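Local coordinates for protein pyrroline carboxylate reductase (Plasmodium falciparum, PDB 2RCY) that binds NADP and probably catalyses the NADPH-dependent reduction of pyrroline-5-carboxylate to proline, at residues 2-12 / 28-37; 118-129 / 148-159. All blocks are in the same frame, centred on the assembly; numbering follows the deposited sequence.

Contact 1 (2-12 / 28-37); sequences MENIKLGFMGL and IIKKENLFYY. With NAP (NADP nicotinamide-adenine-dinucleotide phosphate), chain G.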
loop_
_atom_site.group_PDB
_atom_site.type_symbol
_atom_site.label_atom_id
_atom_site.label_comp_id
_atom_site.label_asym_id
_atom_site.label_seq_id
_atom_site.Cartn_x
_atom_site.Cartn_y
_atom_site.Cartn_z
HETATM N N MSE A 2 -24.014 -28.191 45.322
HETATM C CA MSE A 2 -23.709 -28.582 43.945
HETATM C C MSE A 2 -22.787 -29.801 43.938
HETATM O O MSE A 2 -22.412 -30.311 42.879
HETATM C CB MSE A 2 -23.059 -27.417 43.194
HETATM C CG MSE A 2 -23.118 -27.533 41.680
HETATM SE SE MSE A 2 -23.057 -25.808 40.790
HETATM C CE MSE A 2 -24.572 -24.952 41.683
ATOM N N GLU A 3 -22.441 -30.268 45.134
ATOM C CA GLU A 3 -21.490 -31.363 45.318
ATOM C C GLU A 3 -22.030 -32.711 44.837
ATOM O O GLU A 3 -21.255 -33.618 44.534
ATOM C CB GLU A 3 -21.072 -31.463 46.792
ATOM C CG GLU A 3 -20.437 -30.195 47.372
ATOM C CD GLU A 3 -21.456 -29.140 47.796
ATOM O OE1 GLU A 3 -22.671 -29.435 47.818
ATOM O OE2 GLU A 3 -21.037 -28.008 48.113
ATOM N N ASN A 4 -23.354 -32.828 44.761
ATOM C CA ASN A 4 -24.011 -34.087 44.403
ATOM C C ASN A 4 -24.263 -34.311 42.914
ATOM O O ASN A 4 -24.296 -35.456 42.458
ATOM C CB ASN A 4 -25.322 -34.247 45.176
ATOM C CG ASN A 4 -25.099 -34.628 46.624
ATOM O OD1 ASN A 4 -24.321 -35.532 46.931
ATOM N ND2 ASN A 4 -25.787 -33.939 47.523
ATOM N N ILE A 5 -24.449 -33.226 42.164
ATOM C CA ILE A 5 -24.724 -33.327 40.728
ATOM C C ILE A 5 -23.506 -33.815 39.947
ATOM O O ILE A 5 -22.365 -33.494 40.284
ATOM C CB ILE A 5 -25.258 -32.007 40.108
ATOM C CG1 ILE A 5 -24.267 -30.858 40.314
ATOM C CG2 ILE A 5 -26.638 -31.666 40.668
ATOM C CD1 ILE A 5 -24.063 -30.003 39.084
ATOM N N LYS A 6 -23.766 -34.600 38.907
ATOM C CA LYS A 6 -22.707 -35.205 38.112
ATOM C C LYS A 6 -22.483 -34.415 36.827
ATOM O O LYS A 6 -23.411 -34.210 36.040
ATOM C CB LYS A 6 -23.037 -36.670 37.813
ATOM C CG LYS A 6 -23.364 -37.488 39.056
ATOM C CD LYS A 6 -24.042 -38.799 38.700
ATOM C CE LYS A 6 -24.737 -39.411 39.908
ATOM N NZ LYS A 6 -25.931 -38.620 40.329
ATOM N N LEU A 7 -21.245 -33.963 36.638
ATOM C CA LEU A 7 -20.870 -33.167 35.477
ATOM C C LEU A 7 -20.139 -34.042 34.463
ATOM O O LEU A 7 -19.208 -34.769 34.816
ATOM C CB LEU A 7 -19.977 -31.996 35.902
ATOM C CG LEU A 7 -20.283 -30.579 35.399
ATOM C CD1 LEU A 7 -19.138 -29.638 35.750
ATOM C CD2 LEU A 7 -20.556 -30.535 33.907
ATOM N N GLY A 8 -20.567 -33.967 33.205
ATOM C CA GLY A 8 -19.972 -34.765 32.137
ATOM C C GLY A 8 -19.433 -33.931 30.993
ATOM O O GLY A 8 -20.119 -33.047 30.482
ATOM N N PHE A 9 -18.199 -34.223 30.593
ATOM C CA PHE A 9 -17.540 -33.501 29.509
ATOM C C PHE A 9 -17.353 -34.385 28.281
ATOM O O PHE A 9 -16.546 -35.317 28.286
ATOM C CB PHE A 9 -16.194 -32.932 29.975
ATOM C CG PHE A 9 -16.322 -31.768 30.914
ATOM C CD1 PHE A 9 -16.375 -31.967 32.289
ATOM C CD2 PHE A 9 -16.391 -30.468 30.422
ATOM C CE1 PHE A 9 -16.498 -30.890 33.161
ATOM C CE2 PHE A 9 -16.515 -29.383 31.284
ATOM C CZ PHE A 9 -16.567 -29.595 32.657
HETATM N N MSE A 10 -18.111 -34.085 27.230
HETATM C CA MSE A 10 -18.004 -34.812 25.971
HETATM C C MSE A 10 -16.861 -34.231 25.144
HETATM O O MSE A 10 -17.044 -33.268 24.395
HETATM C CB MSE A 10 -19.333 -34.779 25.206
HETATM C CG MSE A 10 -20.514 -35.312 26.014
HETATM SE SE MSE A 10 -22.137 -35.656 24.988
HETATM C CE MSE A 10 -22.462 -33.867 24.299
ATOM N N GLY A 11 -15.679 -34.821 25.305
ATOM C CA GLY A 11 -14.458 -34.335 24.665
ATOM C C GLY A 11 -13.587 -33.551 25.630
ATOM O O GLY A 11 -14.062 -32.629 26.296
ATOM N N LEU A 12 -12.313 -33.928 25.715
ATOM C CA LEU A 12 -11.345 -33.204 26.540
ATOM C C LEU A 12 -10.161 -32.698 25.722
ATOM O O LEU A 12 -9.021 -33.128 25.919
ATOM C CB LEU A 12 -10.851 -34.061 27.714
ATOM C CG LEU A 12 -11.637 -34.152 29.026
ATOM C CD1 LEU A 12 -10.689 -34.576 30.133
ATOM C CD2 LEU A 12 -12.326 -32.850 29.409
ATOM N N ILE A 28 -16.263 -27.184 43.787
ATOM C CA ILE A 28 -17.687 -26.932 44.012
ATOM C C ILE A 28 -18.465 -28.234 43.827
ATOM O O ILE A 28 -19.565 -28.399 44.360
ATOM C CB ILE A 28 -18.247 -25.839 43.067
ATOM C CG1 ILE A 28 -17.725 -26.029 41.636
ATOM C CG2 ILE A 28 -17.895 -24.452 43.592
ATOM C CD1 ILE A 28 -18.595 -25.405 40.568
ATOM N N ILE A 29 -17.874 -29.146 43.058
ATOM C CA ILE A 29 -18.421 -30.479 42.832
ATOM C C ILE A 29 -17.340 -31.507 43.171
ATOM O O ILE A 29 -16.163 -31.297 42.873
ATOM C CB ILE A 29 -18.889 -30.672 41.363
ATOM C CG1 ILE A 29 -19.775 -29.503 40.912
ATOM C CG2 ILE A 29 -19.630 -31.997 41.204
ATOM C CD1 ILE A 29 -19.929 -29.371 39.408
ATOM N N LYS A 30 -17.749 -32.607 43.798
ATOM C CA LYS A 30 -16.826 -33.664 44.221
ATOM C C LYS A 30 -16.089 -34.304 43.045
ATOM O O LYS A 30 -16.656 -34.470 41.963
ATOM C CB LYS A 30 -17.569 -34.729 45.031
ATOM C CG LYS A 30 -18.037 -34.247 46.393
ATOM C CD LYS A 30 -19.071 -35.181 46.989
ATOM C CE LYS A 30 -19.582 -34.646 48.316
ATOM N NZ LYS A 30 -20.759 -35.409 48.808
ATOM N N LYS A 31 -14.826 -34.659 43.277
ATOM C CA LYS A 31 -13.954 -35.241 42.254
ATOM C C LYS A 31 -14.545 -36.490 41.602
ATOM O O LYS A 31 -14.367 -36.717 40.405
ATOM C CB LYS A 31 -12.579 -35.561 42.847
ATOM N N GLU A 32 -15.253 -37.290 42.398
ATOM C CA GLU A 32 -15.893 -38.515 41.914
ATOM C C GLU A 32 -17.189 -38.255 41.139
ATOM O O GLU A 32 -17.851 -39.193 40.689
ATOM C CB GLU A 32 -16.131 -39.511 43.063
ATOM C CG GLU A 32 -16.788 -38.929 44.321
ATOM C CD GLU A 32 -15.788 -38.317 45.297
ATOM O OE1 GLU A 32 -16.229 -37.597 46.219
ATOM O OE2 GLU A 32 -14.568 -38.551 45.150
ATOM N N ASN A 33 -17.538 -36.979 40.984
ATOM C CA ASN A 33 -18.723 -36.575 40.227
ATOM C C ASN A 33 -18.397 -35.812 38.936
ATOM O O ASN A 33 -19.290 -35.264 38.284
ATOM C CB ASN A 33 -19.681 -35.770 41.114
ATOM C CG ASN A 33 -20.364 -36.627 42.168
ATOM O OD1 ASN A 33 -20.444 -37.850 42.041
ATOM N ND2 ASN A 33 -20.870 -35.982 43.210
ATOM N N LEU A 34 -17.114 -35.781 38.578
ATOM C CA LEU A 34 -16.676 -35.213 37.306
ATOM C C LEU A 34 -16.285 -36.323 36.335
ATOM O O LEU A 34 -15.405 -37.137 36.629
ATOM C CB LEU A 34 -15.514 -34.234 37.513
ATOM C CG LEU A 34 -15.836 -32.741 37.655
ATOM C CD1 LEU A 34 -16.632 -32.440 38.917
ATOM C CD2 LEU A 34 -14.555 -31.922 37.634
ATOM N N PHE A 35 -16.952 -36.348 35.183
ATOM C CA PHE A 35 -16.769 -37.410 34.192
ATOM C C PHE A 35 -16.428 -36.855 32.810
ATOM O O PHE A 35 -16.681 -35.681 32.525
ATOM C CB PHE A 35 -18.025 -38.288 34.104
ATOM C CG PHE A 35 -18.450 -38.881 35.421
ATOM C CD1 PHE A 35 -19.424 -38.257 36.196
ATOM C CD2 PHE A 35 -17.883 -40.065 35.883
ATOM C CE1 PHE A 35 -19.824 -38.800 37.415
ATOM C CE2 PHE A 35 -18.275 -40.617 37.100
ATOM C CZ PHE A 35 -19.248 -39.983 37.867
ATOM N N TYR A 36 -15.854 -37.706 31.960
ATOM C CA TYR A 36 -15.514 -37.333 30.586
ATOM C C TYR A 36 -15.473 -38.539 29.644
ATOM O O TYR A 36 -15.309 -39.679 30.084
ATOM C CB TYR A 36 -14.171 -36.586 30.542
ATOM C CG TYR A 36 -12.955 -37.483 30.427
ATOM C CD1 TYR A 36 -12.405 -38.096 31.554
ATOM C CD2 TYR A 36 -12.349 -37.716 29.190
ATOM C CE1 TYR A 36 -11.287 -38.922 31.450
ATOM C CE2 TYR A 36 -11.232 -38.538 29.075
ATOM C CZ TYR A 36 -10.707 -39.137 30.208
ATOM O OH TYR A 36 -9.602 -39.949 30.099
ATOM N N TYR A 37 -15.628 -38.270 28.347
ATOM C CA TYR A 37 -15.346 -39.257 27.304
ATOM C C TYR A 37 -14.591 -38.644 26.127
ATOM O O TYR A 37 -14.847 -37.508 25.728
ATOM C CB TYR A 37 -16.621 -39.952 26.799
ATOM C CG TYR A 37 -16.394 -40.761 25.531
ATOM C CD1 TYR A 37 -15.793 -42.019 25.578
ATOM C CD2 TYR A 37 -16.754 -40.252 24.282
ATOM C CE1 TYR A 37 -15.570 -42.754 24.416
ATOM C CE2 TYR A 37 -16.537 -40.979 23.117
ATOM C CZ TYR A 37 -15.945 -42.228 23.191
ATOM O OH TYR A 37 -15.729 -42.950 22.041
HETATM P PA NAP G . -9.812 -29.867 20.179
HETATM O O1A NAP G . -8.587 -29.574 21.008
HETATM O O2A NAP G . -9.650 -30.508 18.821
HETATM O O5B NAP G . -10.825 -30.737 21.080
HETATM C C5B NAP G . -11.699 -31.721 20.532
HETATM C C4B NAP G . -11.600 -32.968 21.401
HETATM O O4B NAP G . -12.760 -33.789 21.248
HETATM C C3B NAP G . -10.394 -33.816 21.024
HETATM O O3B NAP G . -9.518 -33.920 22.151
HETATM C C2B NAP G . -10.949 -35.177 20.644
HETATM O O2B NAP G . -10.195 -36.241 21.224
HETATM C C1B NAP G . -12.373 -35.164 21.184
HETATM N N9A NAP G . -13.338 -35.921 20.341
HETATM C C8A NAP G . -13.243 -36.175 19.025
HETATM N N7A NAP G . -14.321 -36.890 18.631
HETATM C C5A NAP G . -15.100 -37.079 19.714
HETATM C C6A NAP G . -16.315 -37.725 19.923
HETATM N N6A NAP G . -16.956 -38.334 18.897
HETATM N N1A NAP G . -16.853 -37.739 21.164
HETATM C C2A NAP G . -16.230 -37.140 22.193
HETATM N N3A NAP G . -15.058 -36.510 22.017
HETATM C C4A NAP G . -14.475 -36.464 20.788
HETATM O O3 NAP G . -10.648 -28.506 19.989
HETATM P PN NAP G . -10.868 -27.469 21.202
HETATM O O1N NAP G . -9.974 -26.279 20.960
HETATM O O2N NAP G . -10.798 -28.211 22.515
HETATM O O5D NAP G . -12.376 -26.966 20.972
HETATM C C5D NAP G . -13.509 -27.776 21.272
HETATM C C4D NAP G . -14.752 -26.892 21.291
HETATM O O4D NAP G . -14.600 -25.849 22.256
HETATM C C3D NAP G . -15.008 -26.225 19.946
HETATM O O3D NAP G . -16.370 -26.454 19.578
HETATM C C2D NAP G . -14.753 -24.745 20.171
HETATM O O2D NAP G . -15.684 -23.919 19.466
HETATM C C1D NAP G . -14.919 -24.580 21.672
HETATM N N1N NAP G . -14.082 -23.511 22.233
HETATM C C2N NAP G . -12.740 -23.609 22.216
HETATM C C3N NAP G . -11.950 -22.598 22.758
HETATM C C7N NAP G . -10.455 -22.718 22.743
HETATM O O7N NAP G . -9.864 -23.756 22.156
HETATM N N7N NAP G . -9.755 -21.843 23.310
HETATM C C4N NAP G . -12.562 -21.476 23.319
HETATM C C5N NAP G . -13.949 -21.398 23.326
HETATM C C6N NAP G . -14.690 -22.440 22.771
HETATM P P2B NAP G . -8.836 -36.796 20.553
HETATM O O1X NAP G . -8.623 -38.129 21.236
HETATM O O2X NAP G . -9.142 -36.895 19.075
HETATM O O3X NAP G . -7.795 -35.761 20.903
HETATM O O HOH W 1 -20.954 -26.390 45.494
#
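Leu7 to Met10 pair in parallel with Leu34 to Tyr37, the short strand axes 4.4 Å apart at closest approach and 19° from parallel, and five backbone hydrogen bonds run from Leu7 N to Asn33 O at one end to Gly11 N to Tyr37 O at the other. Ahead of the strands the side-chain amide of Asn33 adds a further bond: its ND2 gives a bent hydrogen bond of 2.7 Å to Glu3 O, which lies in the plane of the amide. Ile29 packs against Met2, Ile5 and Leu7; its CD1 comes within 3.8 Å of Leu7 CD1, the two side chains crossing at about a right angle. A water bridges Glu3 OE2 and Ile28 O. The strands belong to the beta-alpha-beta unit whose strands are joined through helix 14-26, and Gly11, just past strand 7-10, lies in the NADP pocket, consistent with the first glycine of a Rossmann-type GxGxxG turn. Gly11 CA lies 3.5 Å from N3A of the adenine, while Tyr37 CD2 meets C2A of the same base at 3.8 Å. Next to Gly11, Leu12 lays CD1 over one face of the Tyr36 ring, 3.9 Å from the ring centroid and offset toward the rim. The Tyr36 hydroxyl is hydrogen-bonded to Lys42 N. On the sheet face of Phe35, the edge of that ring meets Lys6 CB at CE1, 3.9 Å away.

Contact 2 (118-129 / 148-159); sequences CLVGEGSFIYCS and CGIIHEIKEKDM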
loop_
_atom_site.group_PDB
_atom_site.type_symbol
_atom_site.label_atom_id
_atom_site.label_comp_id
_atom_site.label_asym_id
_atom_site.label_seq_id
_atom_site.Cartn_x
_atom_site.Cartn_y
_atom_site.Cartn_z
ATOM N N CYS A 118 -9.737 -20.021 32.212
ATOM C CA CYS A 118 -10.520 -20.665 33.269
ATOM C C CYS A 118 -9.720 -21.749 33.995
ATOM O O CYS A 118 -10.033 -22.101 35.135
ATOM C CB CYS A 118 -11.819 -21.243 32.705
ATOM S SG CYS A 118 -11.598 -22.627 31.569
ATOM N N LEU A 119 -8.688 -22.260 33.322
ATOM C CA LEU A 119 -7.754 -23.232 33.893
ATOM C C LEU A 119 -7.080 -22.700 35.158
ATOM O O LEU A 119 -6.873 -23.448 36.116
ATOM C CB LEU A 119 -6.699 -23.628 32.850
ATOM C CG LEU A 119 -5.631 -24.672 33.206
ATOM C CD1 LEU A 119 -6.233 -26.065 33.352
ATOM C CD2 LEU A 119 -4.524 -24.679 32.162
ATOM N N VAL A 120 -6.740 -21.413 35.153
ATOM C CA VAL A 120 -6.155 -20.755 36.327
ATOM C C VAL A 120 -7.205 -19.945 37.106
ATOM O O VAL A 120 -6.873 -19.010 37.841
ATOM C CB VAL A 120 -4.906 -19.890 35.963
ATOM C CG1 VAL A 120 -3.776 -20.771 35.454
ATOM C CG2 VAL A 120 -5.250 -18.808 34.940
ATOM N N GLY A 121 -8.472 -20.318 36.932
ATOM C CA GLY A 121 -9.587 -19.706 37.653
ATOM C C GLY A 121 -9.881 -18.266 37.278
ATOM O O GLY A 121 -10.455 -17.519 38.075
ATOM N N GLU A 122 -9.501 -17.881 36.061
ATOM C CA GLU A 122 -9.645 -16.501 35.602
ATOM C C GLU A 122 -10.332 -16.420 34.235
ATOM O O GLU A 122 -10.034 -15.541 33.420
ATOM C CB GLU A 122 -8.274 -15.814 35.572
ATOM C CG GLU A 122 -8.307 -14.330 35.923
ATOM C CD GLU A 122 -8.750 -14.069 37.355
ATOM O OE1 GLU A 122 -8.131 -14.626 38.287
ATOM O OE2 GLU A 122 -9.716 -13.299 37.546
ATOM N N GLY A 123 -11.267 -17.337 34.001
ATOM C CA GLY A 123 -11.982 -17.408 32.733
ATOM C C GLY A 123 -13.022 -16.325 32.546
ATOM O O GLY A 123 -13.548 -15.777 33.516
ATOM N N SER A 124 -13.306 -16.006 31.288
ATOM C CA SER A 124 -14.396 -15.104 30.946
ATOM C C SER A 124 -15.471 -15.889 30.208
ATOM O O SER A 124 -15.179 -16.621 29.259
ATOM C CB SER A 124 -13.897 -13.937 30.096
ATOM O OG SER A 124 -14.933 -13.001 29.864
ATOM N N PHE A 125 -16.712 -15.741 30.659
ATOM C CA PHE A 125 -17.821 -16.504 30.107
ATOM C C PHE A 125 -18.990 -15.607 29.721
ATOM O O PHE A 125 -19.283 -14.619 30.398
ATOM C CB PHE A 125 -18.312 -17.560 31.105
ATOM C CG PHE A 125 -17.219 -18.387 31.725
ATOM C CD1 PHE A 125 -16.631 -17.999 32.928
ATOM C CD2 PHE A 125 -16.797 -19.569 31.126
ATOM C CE1 PHE A 125 -15.624 -18.766 33.511
ATOM C CE2 PHE A 125 -15.792 -20.345 31.704
ATOM C CZ PHE A 125 -15.206 -19.942 32.900
ATOM N N ILE A 126 -19.640 -15.962 28.617
ATOM C CA ILE A 126 -20.933 -15.392 28.234
ATOM C C ILE A 126 -21.888 -16.525 27.881
ATOM O O ILE A 126 -21.468 -17.542 27.321
ATOM C CB ILE A 126 -20.844 -14.378 27.048
ATOM C CG1 ILE A 126 -20.124 -14.976 25.820
ATOM C CG2 ILE A 126 -20.261 -13.040 27.515
ATOM C CD1 ILE A 126 -18.598 -14.887 25.825
ATOM N N TYR A 127 -23.165 -16.363 28.218
ATOM C CA TYR A 127 -24.147 -17.408 27.929
ATOM C C TYR A 127 -25.547 -16.910 27.599
ATOM O O TYR A 127 -25.940 -15.799 27.966
ATOM C CB TYR A 127 -24.196 -18.454 29.057
ATOM C CG TYR A 127 -25.115 -18.121 30.218
ATOM C CD1 TYR A 127 -26.396 -18.666 30.296
ATOM C CD2 TYR A 127 -24.697 -17.273 31.243
ATOM C CE1 TYR A 127 -27.241 -18.369 31.363
ATOM C CE2 TYR A 127 -25.532 -16.971 32.315
ATOM C CZ TYR A 127 -26.802 -17.521 32.367
ATOM O OH TYR A 127 -27.634 -17.223 33.426
ATOM N N CYS A 128 -26.280 -17.758 26.885
ATOM C CA CYS A 128 -27.694 -17.568 26.611
ATOM C C CYS A 128 -28.354 -18.942 26.687
ATOM O O CYS A 128 -27.679 -19.969 26.573
ATOM C CB CYS A 128 -27.898 -16.942 25.230
ATOM S SG CYS A 128 -27.203 -17.899 23.865
ATOM N N SER A 129 -29.667 -18.960 26.886
ATOM C CA SER A 129 -30.393 -20.212 27.058
ATOM C C SER A 129 -31.745 -20.193 26.355
ATOM O O SER A 129 -32.298 -19.125 26.084
ATOM C CB SER A 129 -30.569 -20.516 28.547
ATOM O OG SER A 129 -31.263 -19.471 29.203
ATOM N N CYS A 148 -14.648 -20.473 38.556
ATOM C CA CYS A 148 -13.384 -20.411 37.822
ATOM C C CYS A 148 -13.317 -19.219 36.855
ATOM O O CYS A 148 -12.591 -19.258 35.857
ATOM C CB CYS A 148 -13.125 -21.731 37.084
ATOM S SG CYS A 148 -14.370 -22.169 35.847
ATOM N N GLY A 149 -14.069 -18.163 37.162
ATOM C CA GLY A 149 -14.056 -16.947 36.357
ATOM C C GLY A 149 -15.246 -16.033 36.574
ATOM O O GLY A 149 -15.860 -16.042 37.640
ATOM N N ILE A 150 -15.559 -15.231 35.557
ATOM C CA ILE A 150 -16.686 -14.299 35.604
ATOM C C ILE A 150 -17.629 -14.556 34.428
ATOM O O ILE A 150 -17.213 -14.520 33.270
ATOM C CB ILE A 150 -16.212 -12.815 35.614
ATOM C CG1 ILE A 150 -15.419 -12.514 36.891
ATOM C CG2 ILE A 150 -17.400 -11.853 35.477
ATOM C CD1 ILE A 150 -14.640 -11.206 36.861
ATOM N N ILE A 151 -18.897 -14.816 34.739
ATOM C CA ILE A 151 -19.901 -15.126 33.720
ATOM C C ILE A 151 -20.977 -14.041 33.593
ATOM O O ILE A 151 -21.446 -13.490 34.593
ATOM C CB ILE A 151 -20.534 -16.542 33.935
ATOM C CG1 ILE A 151 -21.428 -16.931 32.750
ATOM C CG2 ILE A 151 -21.284 -16.629 35.270
ATOM C CD1 ILE A 151 -21.640 -18.426 32.580
ATOM N N HIS A 152 -21.337 -13.733 32.349
ATOM C CA HIS A 152 -22.424 -12.807 32.044
ATOM C C HIS A 152 -23.505 -13.525 31.246
ATOM O O HIS A 152 -23.203 -14.393 30.426
ATOM C CB HIS A 152 -21.908 -11.620 31.226
ATOM C CG HIS A 152 -20.874 -10.798 31.929
ATOM N ND1 HIS A 152 -21.182 -9.639 32.608
ATOM C CD2 HIS A 152 -19.536 -10.961 32.051
ATOM C CE1 HIS A 152 -20.078 -9.126 33.122
ATOM N NE2 HIS A 152 -19.066 -9.910 32.799
ATOM N N GLU A 153 -24.762 -13.167 31.490
ATOM C CA GLU A 153 -25.851 -13.608 30.627
ATOM C C GLU A 153 -26.139 -12.519 29.606
ATOM O O GLU A 153 -26.418 -11.372 29.965
ATOM C CB GLU A 153 -27.115 -13.945 31.422
ATOM C CG GLU A 153 -28.206 -14.585 30.561
ATOM C CD GLU A 153 -29.456 -14.970 31.335
ATOM O OE1 GLU A 153 -29.686 -14.426 32.440
ATOM O OE2 GLU A 153 -30.218 -15.818 30.824
ATOM N N ILE A 154 -26.057 -12.885 28.331
ATOM C CA ILE A 154 -26.259 -11.937 27.240
ATOM C C ILE A 154 -27.298 -12.457 26.248
ATOM O O ILE A 154 -27.679 -13.629 26.296
ATOM C CB ILE A 154 -24.927 -11.610 26.503
ATOM C CG1 ILE A 154 -24.362 -12.853 25.806
ATOM C CG2 ILE A 154 -23.904 -11.004 27.469
ATOM C CD1 ILE A 154 -23.356 -12.543 24.718
ATOM N N LYS A 155 -27.752 -11.576 25.359
ATOM C CA LYS A 155 -28.655 -11.951 24.269
ATOM C C LYS A 155 -27.973 -12.942 23.325
ATOM O O LYS A 155 -26.745 -12.946 23.202
ATOM C CB LYS A 155 -29.093 -10.711 23.488
ATOM C CG LYS A 155 -29.931 -9.723 24.283
ATOM C CD LYS A 155 -30.142 -8.437 23.498
ATOM C CE LYS A 155 -31.107 -7.503 24.209
ATOM N NZ LYS A 155 -31.343 -6.258 23.429
ATOM N N GLU A 156 -28.770 -13.773 22.658
ATOM C CA GLU A 156 -28.238 -14.758 21.714
ATOM C C GLU A 156 -27.556 -14.098 20.512
ATOM O O GLU A 156 -26.542 -14.595 20.018
ATOM C CB GLU A 156 -29.336 -15.714 21.241
ATOM C CG GLU A 156 -28.805 -16.970 20.561
ATOM C CD GLU A 156 -29.887 -17.806 19.901
ATOM O OE1 GLU A 156 -29.528 -18.735 19.147
ATOM O OE2 GLU A 156 -31.090 -17.546 20.128
ATOM N N LYS A 157 -28.111 -12.975 20.059
ATOM C CA LYS A 157 -27.569 -12.245 18.911
ATOM C C LYS A 157 -26.210 -11.596 19.202
ATOM O O LYS A 157 -25.464 -11.269 18.276
ATOM C CB LYS A 157 -28.575 -11.207 18.394
ATOM C CG LYS A 157 -28.842 -10.030 19.335
ATOM C CD LYS A 157 -29.794 -8.999 18.716
ATOM C CE LYS A 157 -29.181 -8.272 17.516
ATOM N NZ LYS A 157 -27.962 -7.483 17.868
ATOM N N ASP A 158 -25.898 -11.421 20.487
ATOM C CA ASP A 158 -24.631 -10.829 20.919
ATOM C C ASP A 158 -23.542 -11.872 21.186
ATOM O O ASP A 158 -22.414 -11.520 21.535
ATOM C CB ASP A 158 -24.842 -9.971 22.171
ATOM C CG ASP A 158 -25.602 -8.688 21.889
ATOM O OD1 ASP A 158 -25.812 -8.347 20.705
ATOM O OD2 ASP A 158 -25.991 -8.012 22.864
HETATM N N MSE A 159 -23.881 -13.149 21.018
HETATM C CA MSE A 159 -22.959 -14.248 21.317
HETATM C C MSE A 159 -21.770 -14.322 20.364
HETATM O O MSE A 159 -20.683 -14.749 20.756
HETATM C CB MSE A 159 -23.697 -15.587 21.314
HETATM C CG MSE A 159 -24.549 -15.855 22.549
HETATM SE SE MSE A 159 -23.514 -16.257 24.159
HETATM C CE MSE A 159 -22.575 -17.859 23.575
HETATM O O HOH W 2 -16.149 -11.849 32.020
#
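Tyr127, Phe125 and Cys148 lose the most surface where strands 123-129 and 149-153 run parallel, joined by six backbone hydrogen bonds from Gly123 N to Cys148 O through Ile154 N to Tyr127 O. Tyr127 CG sits between its backbone N and carbonyl carbon (chi1 86°), which swings the ring across the neighbouring strand. There Tyr127 CD2 touches Ile151 CD1 at 3.5 Å, and Glu153 CG lies over one face, 4.0 Å from the ring centroid. The Glu153 carboxylate is turned only 9° from the ring plane and pairs with Lys138 in a salt bridge. Phe125 rests its CB against Ile151 CG1 at 3.6 Å and directs a ring edge at the opposite backbone, CE1 coming 3.7 Å from Gly149 CA. Around the far end of this ring, Cys148 SG approaches Phe125 CZ at 3.8 Å in an oblique sulfur-aromatic contact. Near the C-terminal end of strand 123-129, Cys128 SG meets Met159 CG at 3.6 Å. This beta-alpha-beta unit forms one end of the sheet within the chain: helix 135-146 packs on Tyr127 and Ile151, helix 159-167 covers Ile126 on the other face, and strand 108-113 runs antiparallel alongside strand 123-129.

How the contacts relate
From the N terminus, the chain forms strand 7-10, passes through helix 14-26 and returns in strand 34-37, so that contact 1 closes the first crossover. It then builds the central strands 61-64, 86-89 and 108-113 before contact 2 closes a later crossover, through helix 135-146, between 123-129 and 149-153. The two loops follow in series, neither nested nor crossed. The centres of contact 1 and contact 2 lie about 19 Å apart, and their nearest atoms, about 7 Å apart, do not touch. Both belong to one sheet, with three strands between strands 7-10 and 123-129. Helices link them as well: 135-146 also packs on Met2 and Ile5, and 14-26 on Cys118 and Phe125.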